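Local coordinates for protein dATP pyrophosphohydrolase (Escherichia coli, PDB 2O5W) that probably hydrolyses dihydroneopterin triphosphate to the monophosphate and pyrophosphate in folate biosynthesis, and can also cleave nucleoside triphosphates, preferring dATP, at residues Q37-S42 and E59-D64. Residues are numbered along the deposited sequence; the frame is centred on the assembly and turned at random.
Sequences QSVTGS and EEVTID. With NA (sodium ion), chain H; PPV (pyrophosphate), chain I.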
ATOM      1  N   GLN A  37      -1.996   2.264  -6.839  1.00 20.39           N
ATOM      2  CA  GLN A  37      -1.099   2.099  -5.694  1.00 20.83           C
ATOM      3  C   GLN A  37      -1.026   0.660  -5.203  1.00 21.02           C
ATOM      4  O   GLN A  37      -1.833  -0.190  -5.584  1.00 21.43           O
ATOM      5  CB  GLN A  37      -1.581   2.961  -4.521  1.00 21.09           C
ATOM      6  CG  GLN A  37      -2.967   2.557  -3.980  1.00 22.23           C
ATOM      7  CD  GLN A  37      -3.306   3.109  -2.585  1.00 23.31           C
ATOM      8  OE1 GLN A  37      -4.261   2.645  -1.951  1.00 23.13           O
ATOM      9  NE2 GLN A  37      -2.539   4.092  -2.111  1.00 22.69           N
ATOM     10  N   SER A  38      -0.060   0.407  -4.329  1.00 20.94           N
ATOM     11  CA  SER A  38       0.008  -0.827  -3.571  1.00 20.68           C
ATOM     12  C   SER A  38      -0.897  -0.651  -2.344  1.00 21.14           C
ATOM     13  O   SER A  38      -1.606   0.356  -2.239  1.00 21.34           O
ATOM     14  CB  SER A  38       1.446  -1.083  -3.128  1.00 20.59           C
ATOM     15  OG  SER A  38       2.370  -0.903  -4.182  1.00 19.22           O
ATOM     16  N   VAL A  39      -0.857  -1.609  -1.416  1.00 21.12           N
ATOM     17  CA  VAL A  39      -1.666  -1.552  -0.197  1.00 21.26           C
ATOM     18  C   VAL A  39      -1.121  -0.525   0.793  1.00 21.56           C
ATOM     19  O   VAL A  39       0.030  -0.619   1.226  1.00 21.66           O
ATOM     20  CB  VAL A  39      -1.760  -2.948   0.491  1.00 21.57           C
ATOM     21  CG1 VAL A  39      -2.221  -2.832   1.946  1.00 20.93           C
ATOM     22  CG2 VAL A  39      -2.675  -3.890  -0.301  1.00 21.33           C
ATOM     23  N   THR A  40      -1.958   0.452   1.143  1.00 21.74           N
ATOM     24  CA  THR A  40      -1.641   1.431   2.186  1.00 21.98           C
ATOM     25  C   THR A  40      -2.716   1.472   3.265  1.00 22.30           C
ATOM     26  O   THR A  40      -3.829   1.002   3.066  1.00 22.53           O
ATOM     27  CB  THR A  40      -1.494   2.866   1.625  1.00 21.65           C
ATOM     28  OG1 THR A  40      -2.735   3.287   1.065  1.00 21.57           O
ATOM     29  CG2 THR A  40      -0.429   2.938   0.561  1.00 21.30           C
ATOM     30  N   GLY A  41      -2.382   2.065   4.402  1.00 22.84           N
ATOM     31  CA  GLY A  41      -3.337   2.245   5.483  1.00 23.34           C
ATOM     32  C   GLY A  41      -2.674   2.864   6.694  1.00 24.03           C
ATOM     33  O   GLY A  41      -1.479   2.700   6.909  1.00 24.00           O
ATOM     34  N   SER A  42      -3.453   3.590   7.482  1.00 24.88           N
ATOM     35  CA  SER A  42      -2.969   4.124   8.738  1.00 25.71           C
ATOM     36  C   SER A  42      -2.637   3.010   9.722  1.00 26.45           C
ATOM     37  O   SER A  42      -3.214   1.909   9.692  1.00 26.07           O
ATOM     38  CB  SER A  42      -3.997   5.057   9.356  1.00 25.45           C
ATOM     39  OG  SER A  42      -4.404   6.031   8.414  1.00 27.60           O
ATOM     40  N   GLU A  59      -7.704  -6.881   4.837  1.00 36.69           N
ATOM     41  CA  GLU A  59      -8.865  -6.057   4.491  1.00 37.15           C
ATOM     42  C   GLU A  59      -8.903  -5.697   3.016  1.00 37.29           C
ATOM     43  O   GLU A  59      -9.899  -5.934   2.350  1.00 37.67           O
ATOM     44  CB  GLU A  59      -8.876  -4.759   5.290  1.00 37.34           C
ATOM     45  CG  GLU A  59      -9.190  -4.892   6.768  1.00 38.15           C
ATOM     46  CD  GLU A  59      -9.041  -3.569   7.491  1.00 38.16           C
ATOM     47  OE1 GLU A  59      -8.896  -2.533   6.802  1.00 38.24           O
ATOM     48  OE2 GLU A  59      -9.063  -3.569   8.740  1.00 37.90           O
ATOM     49  N   GLU A  60      -7.821  -5.113   2.513  1.00 37.45           N
ATOM     50  CA  GLU A  60      -7.818  -4.522   1.180  1.00 37.54           C
ATOM     51  C   GLU A  60      -7.827  -5.538   0.046  1.00 37.25           C
ATOM     52  O   GLU A  60      -8.458  -5.302  -0.986  1.00 37.37           O
ATOM     53  CB  GLU A  60      -6.629  -3.578   1.009  1.00 37.83           C
ATOM     54  CG  GLU A  60      -6.845  -2.184   1.564  1.00 39.30           C
ATOM     55  CD  GLU A  60      -5.833  -1.180   1.026  1.00 41.19           C
ATOM     56  OE1 GLU A  60      -4.855  -1.602   0.377  1.00 41.51           O
ATOM     57  OE2 GLU A  60      -6.012   0.037   1.247  1.00 42.54           O
ATOM     58  N   VAL A  61      -7.123  -6.653   0.225  1.00 36.82           N
ATOM     59  CA  VAL A  61      -6.957  -7.620  -0.860  1.00 36.45           C
ATOM     60  C   VAL A  61      -7.251  -9.070  -0.469  1.00 36.29           C
ATOM     61  O   VAL A  61      -6.934  -9.995  -1.223  1.00 36.08           O
ATOM     62  CB  VAL A  61      -5.564  -7.503  -1.544  1.00 36.26           C
ATOM     63  CG1 VAL A  61      -5.431  -6.187  -2.257  1.00 36.17           C
ATOM     64  CG2 VAL A  61      -4.438  -7.669  -0.547  1.00 36.54           C
ATOM     65  N   THR A  62      -7.870  -9.257   0.699  1.00 36.31           N
ATOM     66  CA  THR A  62      -8.252 -10.592   1.211  1.00 36.33           C
ATOM     67  C   THR A  62      -7.156 -11.659   1.057  1.00 36.50           C
ATOM     68  O   THR A  62      -7.271 -12.578   0.242  1.00 36.74           O
ATOM     69  CB  THR A  62      -9.564 -11.101   0.572  1.00 35.98           C
ATOM     70  OG1 THR A  62     -10.456 -10.002   0.363  1.00 35.98           O
ATOM     71  CG2 THR A  62     -10.227 -12.123   1.476  1.00 36.19           C
ATOM     72  N   ILE A  63      -6.086 -11.509   1.830  1.00 36.61           N
ATOM     73  CA  ILE A  63      -4.988 -12.465   1.856  1.00 36.83           C
ATOM     74  C   ILE A  63      -4.519 -12.537   3.296  1.00 37.18           C
ATOM     75  O   ILE A  63      -4.088 -11.540   3.863  1.00 37.18           O
ATOM     76  CB  ILE A  63      -3.804 -12.044   0.942  1.00 36.71           C
ATOM     77  CG1 ILE A  63      -4.202 -12.067  -0.540  1.00 36.32           C
ATOM     78  CG2 ILE A  63      -2.596 -12.962   1.167  1.00 37.17           C
ATOM     79  CD1 ILE A  63      -3.336 -11.180  -1.433  1.00 35.08           C
ATOM     80  N   ASP A  64      -4.632 -13.711   3.899  1.00 37.85           N
ATOM     81  CA  ASP A  64      -4.199 -13.855   5.269  1.00 38.51           C
ATOM     82  C   ASP A  64      -2.760 -14.346   5.270  1.00 39.12           C
ATOM     83  O   ASP A  64      -2.488 -15.526   5.038  1.00 39.21           O
ATOM     84  CB  ASP A  64      -5.126 -14.782   6.054  1.00 38.39           C
ATOM     85  CG  ASP A  64      -5.017 -14.581   7.555  1.00 38.58           C
ATOM     86  OD1 ASP A  64      -3.963 -14.108   8.040  1.00 39.42           O
ATOM     87  OD2 ASP A  64      -5.994 -14.897   8.259  1.00 38.39           O
TER
HETATM   88 NA    NA H 171      -6.392   1.580   3.145  1.00 44.77          NA
HETATM   89  O11 PPV I 163      -8.578   3.494   4.158  1.00 79.10           O
HETATM   90  P1  PPV I 163      -7.252   3.870   4.852  1.00 79.48           P
HETATM   91  O21 PPV I 163      -7.313   5.322   5.278  1.00 79.68           O
HETATM   92  O31 PPV I 163      -7.053   2.999   6.092  1.00 79.11           O
HETATM   93  OPP PPV I 163      -6.010   3.677   3.831  1.00 78.47           O
HETATM   94  P2  PPV I 163      -5.756   4.735   2.634  1.00 77.19           P
HETATM   95  O12 PPV I 163      -7.080   5.348   2.238  1.00 77.36           O
HETATM   96  O22 PPV I 163      -5.179   4.010   1.405  1.00 77.33           O
HETATM   97  O32 PPV I 163      -4.786   5.801   3.090  1.00 77.03           O
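E60 of helix 49-61 and V39 and T40 of strand 36-42 illustrate how a Nudix hydrolase lets a helix carboxylate and a strand carbonyl share one metal ion. The glutamate chain is extended beyond CG (chi2 -163°) and passes V39 running the opposite way, which carries its carboxylate across to the strand backbone. There its two oxygens part company. OE1 faces V39. E60 OE2 instead reaches the sodium ion at 2.5 Å. The carbonyl oxygen of T40 binds the same ion at 2.6 Å, so E60 OE2 and T40 O stand 3.0 Å apart with the cation, and no hydrogen bond, reconciling them. Pyrophosphate supplies a third ligand through its bridging oxygen OPP, 2.2 Å from the sodium. T40 also holds the pyrophosphate by its side chain: T40 OG1, set between the backbone N and the carbonyl carbon (chi1 63°), donates to O22 at 2.6 Å. Q37 NE2 makes a weak bond to T40 OG1, while Q37 OE1 accepts from H118. Behind the metal the joint is apolar: the side chains of V39 and V61 cross at an angle, CG2 of V39 meeting CG1 of V61 at 4.1 Å, and L27 of strand 23-28 touches both valines. G41 and E60 belong to the Nudix box, and E60 corresponds to a magnesium ligand in relatives, as does nearby E117. With E60, E117 and the pyrophosphate all probably bearing negative charge near one another, the sodium, with a samarium ion also close to E60, probably offsets their mutual repulsion, tying helix, strand and pyrophosphate into one buried site.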